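Local coordinates for protein PTS system, IIA component (Enterococcus faecalis, PDB 3BED) that probably acts as the mannose/sorbose-specific IIA subunit of the sugar phosphotransferase system, passing on phosphoryl groups during sugar uptake, at residues L56-V62 and Y86-R90. Numbering follows the deposited sequence.
Sequences LKEAGNV and YPQLR
The backbones of Val62 and Gln88 run close together, with Val62 CA 6.3 Å from Gln88 CA, where the chain leaving helix 44-59 meets the type I turn of Tyr86 to Leu89 that leads into strand 89-93. Both segments belong to an alpha/beta fold with a parallel sheet of order 2-1-3-4, and the contact joins two neighbouring connections at one end of it. Gly60 ends the helix with positive phi, and an inverse gamma turn centred on Asn61 leads on toward strand 64-68.

Tyr86 carries the contact. Its CG stands anti to its carbonyl carbon (chi1 -69°), which sends the ring across to the helix end. Leu56 CB lies over one face of the Tyr86 ring in a CH-pi contact, 3.9 Å from the ring centroid and offset toward the rim. Leu56 CD1 is 3.7 Å from Tyr86 CE2. Tyr86 OH ends 3.6 Å from Lys57 CG, and the two side chains run at about a right angle.

Asn61 packs against Pro87 and Gln88. Within the second segment, Arg90 NH1 donates to Pro87 O and Leu89 O, while Arg90 NE forms a salt bridge with Asp112. Both Leu56 and Leu89 pack on Ala82 of helix 74-82, and Leu56 CD1 also meets Leu89 CD2 at 4.1 Å.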
loop_
_atom_site.group_PDB
_atom_site.type_symbol
_atom_site.label_atom_id
_atom_site.label_comp_id
_atom_site.label_asym_id
_atom_site.label_seq_id
_atom_site.Cartn_x
_atom_site.Cartn_y
_atom_site.Cartn_z
ATOM N N LEU A 56 -13.285 9.927 15.425
ATOM C CA LEU A 56 -12.479 10.624 16.451
ATOM C C LEU A 56 -13.344 11.090 17.630
ATOM O O LEU A 56 -12.883 11.079 18.787
ATOM C CB LEU A 56 -11.749 11.816 15.865
ATOM C CG LEU A 56 -10.652 11.518 14.816
ATOM C CD1 LEU A 56 -10.032 12.820 14.335
ATOM C CD2 LEU A 56 -9.550 10.605 15.313
ATOM N N LYS A 57 -14.569 11.487 17.331
ATOM C CA LYS A 57 -15.496 11.941 18.384
ATOM C C LYS A 57 -15.883 10.791 19.286
ATOM O O LYS A 57 -16.021 10.976 20.511
ATOM C CB LYS A 57 -16.755 12.559 17.794
ATOM C CG LYS A 57 -16.550 13.927 17.203
ATOM C CD LYS A 57 -17.849 14.462 16.580
ATOM C CE LYS A 57 -17.616 15.777 15.829
ATOM N NZ LYS A 57 -18.846 16.151 15.008
ATOM N N GLU A 58 -16.070 9.618 18.687
ATOM C CA GLU A 58 -16.445 8.421 19.421
ATOM C C GLU A 58 -15.335 8.049 20.413
ATOM O O GLU A 58 -15.629 7.611 21.542
ATOM C CB GLU A 58 -16.741 7.267 18.454
ATOM C CG GLU A 58 -16.862 5.880 19.107
ATOM C CD GLU A 58 -18.150 5.687 19.899
ATOM O OE1 GLU A 58 -19.066 6.538 19.811
ATOM O OE2 GLU A 58 -18.236 4.667 20.611
ATOM N N ALA A 59 -14.075 8.225 20.014
ATOM C CA ALA A 59 -12.943 7.810 20.839
ATOM C C ALA A 59 -12.460 8.856 21.855
ATOM O O ALA A 59 -11.793 8.506 22.859
ATOM C CB ALA A 59 -11.771 7.348 19.959
ATOM N N GLY A 60 -12.792 10.119 21.630
ATOM C CA GLY A 60 -12.279 11.204 22.472
ATOM C C GLY A 60 -10.758 11.364 22.446
ATOM O O GLY A 60 -10.091 10.992 21.450
ATOM N N ASN A 61 -10.212 11.932 23.517
ATOM C CA ASN A 61 -8.813 12.325 23.582
ATOM C C ASN A 61 -7.920 11.149 23.932
ATOM O O ASN A 61 -7.325 11.075 25.033
ATOM C CB ASN A 61 -8.618 13.518 24.557
ATOM C CG ASN A 61 -7.198 14.083 24.530
ATOM O OD1 ASN A 61 -6.374 13.715 23.683
ATOM N ND2 ASN A 61 -6.893 14.970 25.482
ATOM N N VAL A 62 -7.864 10.200 22.998
ATOM C CA VAL A 62 -7.045 9.008 23.141
ATOM C C VAL A 62 -5.891 9.030 22.123
ATOM O O VAL A 62 -6.086 9.459 20.990
ATOM C CB VAL A 62 -7.930 7.768 22.961
ATOM C CG1 VAL A 62 -8.691 7.823 21.644
ATOM C CG2 VAL A 62 -7.142 6.479 23.130
ATOM N N TYR A 86 -7.266 17.413 17.987
ATOM C CA TYR A 86 -6.940 16.188 18.767
ATOM C C TYR A 86 -5.466 16.127 19.045
ATOM O O TYR A 86 -4.683 15.726 18.187
ATOM C CB TYR A 86 -7.410 14.928 18.009
ATOM C CG TYR A 86 -8.912 14.815 17.953
ATOM C CD1 TYR A 86 -9.627 14.181 18.980
ATOM C CD2 TYR A 86 -9.635 15.415 16.910
ATOM C CE1 TYR A 86 -11.013 14.117 18.931
ATOM C CE2 TYR A 86 -11.025 15.355 16.850
ATOM C CZ TYR A 86 -11.701 14.719 17.884
ATOM O OH TYR A 86 -13.063 14.605 17.910
ATOM N N PRO A 87 -5.051 16.535 20.261
ATOM C CA PRO A 87 -3.627 16.706 20.529
ATOM C C PRO A 87 -2.805 15.400 20.592
ATOM O O PRO A 87 -1.559 15.416 20.510
ATOM C CB PRO A 87 -3.614 17.395 21.912
ATOM C CG PRO A 87 -4.868 17.014 22.556
ATOM C CD PRO A 87 -5.880 16.888 21.438
ATOM N N GLN A 88 -3.481 14.264 20.700
ATOM C CA GLN A 88 -2.748 12.999 20.737
ATOM C C GLN A 88 -2.939 12.168 19.467
ATOM O O GLN A 88 -2.696 10.960 19.483
ATOM C CB GLN A 88 -3.168 12.191 21.966
ATOM C CG GLN A 88 -3.018 12.980 23.289
ATOM C CD GLN A 88 -3.067 12.084 24.481
ATOM O OE1 GLN A 88 -4.128 11.879 25.043
ATOM N NE2 GLN A 88 -1.934 11.480 24.826
ATOM N N LEU A 89 -3.364 12.842 18.383
ATOM C CA LEU A 89 -3.487 12.221 17.075
ATOM C C LEU A 89 -2.240 12.509 16.281
ATOM O O LEU A 89 -1.763 13.649 16.273
ATOM C CB LEU A 89 -4.690 12.836 16.342
ATOM C CG LEU A 89 -4.843 12.478 14.844
ATOM C CD1 LEU A 89 -5.168 10.996 14.693
ATOM C CD2 LEU A 89 -5.939 13.319 14.204
ATOM N N ARG A 90 -1.688 11.480 15.624
ATOM C CA ARG A 90 -0.604 11.667 14.664
ATOM C C ARG A 90 -1.007 11.032 13.329
ATOM O O ARG A 90 -1.943 10.224 13.279
ATOM C CB ARG A 90 0.721 11.067 15.167
ATOM C CG ARG A 90 1.169 11.556 16.578
ATOM C CD ARG A 90 1.785 12.979 16.531
ATOM N NE ARG A 90 2.206 13.416 17.863
ATOM C CZ ARG A 90 1.400 13.833 18.845
ATOM N NH1 ARG A 90 0.084 13.977 18.666
ATOM N NH2 ARG A 90 1.943 14.135 20.038
#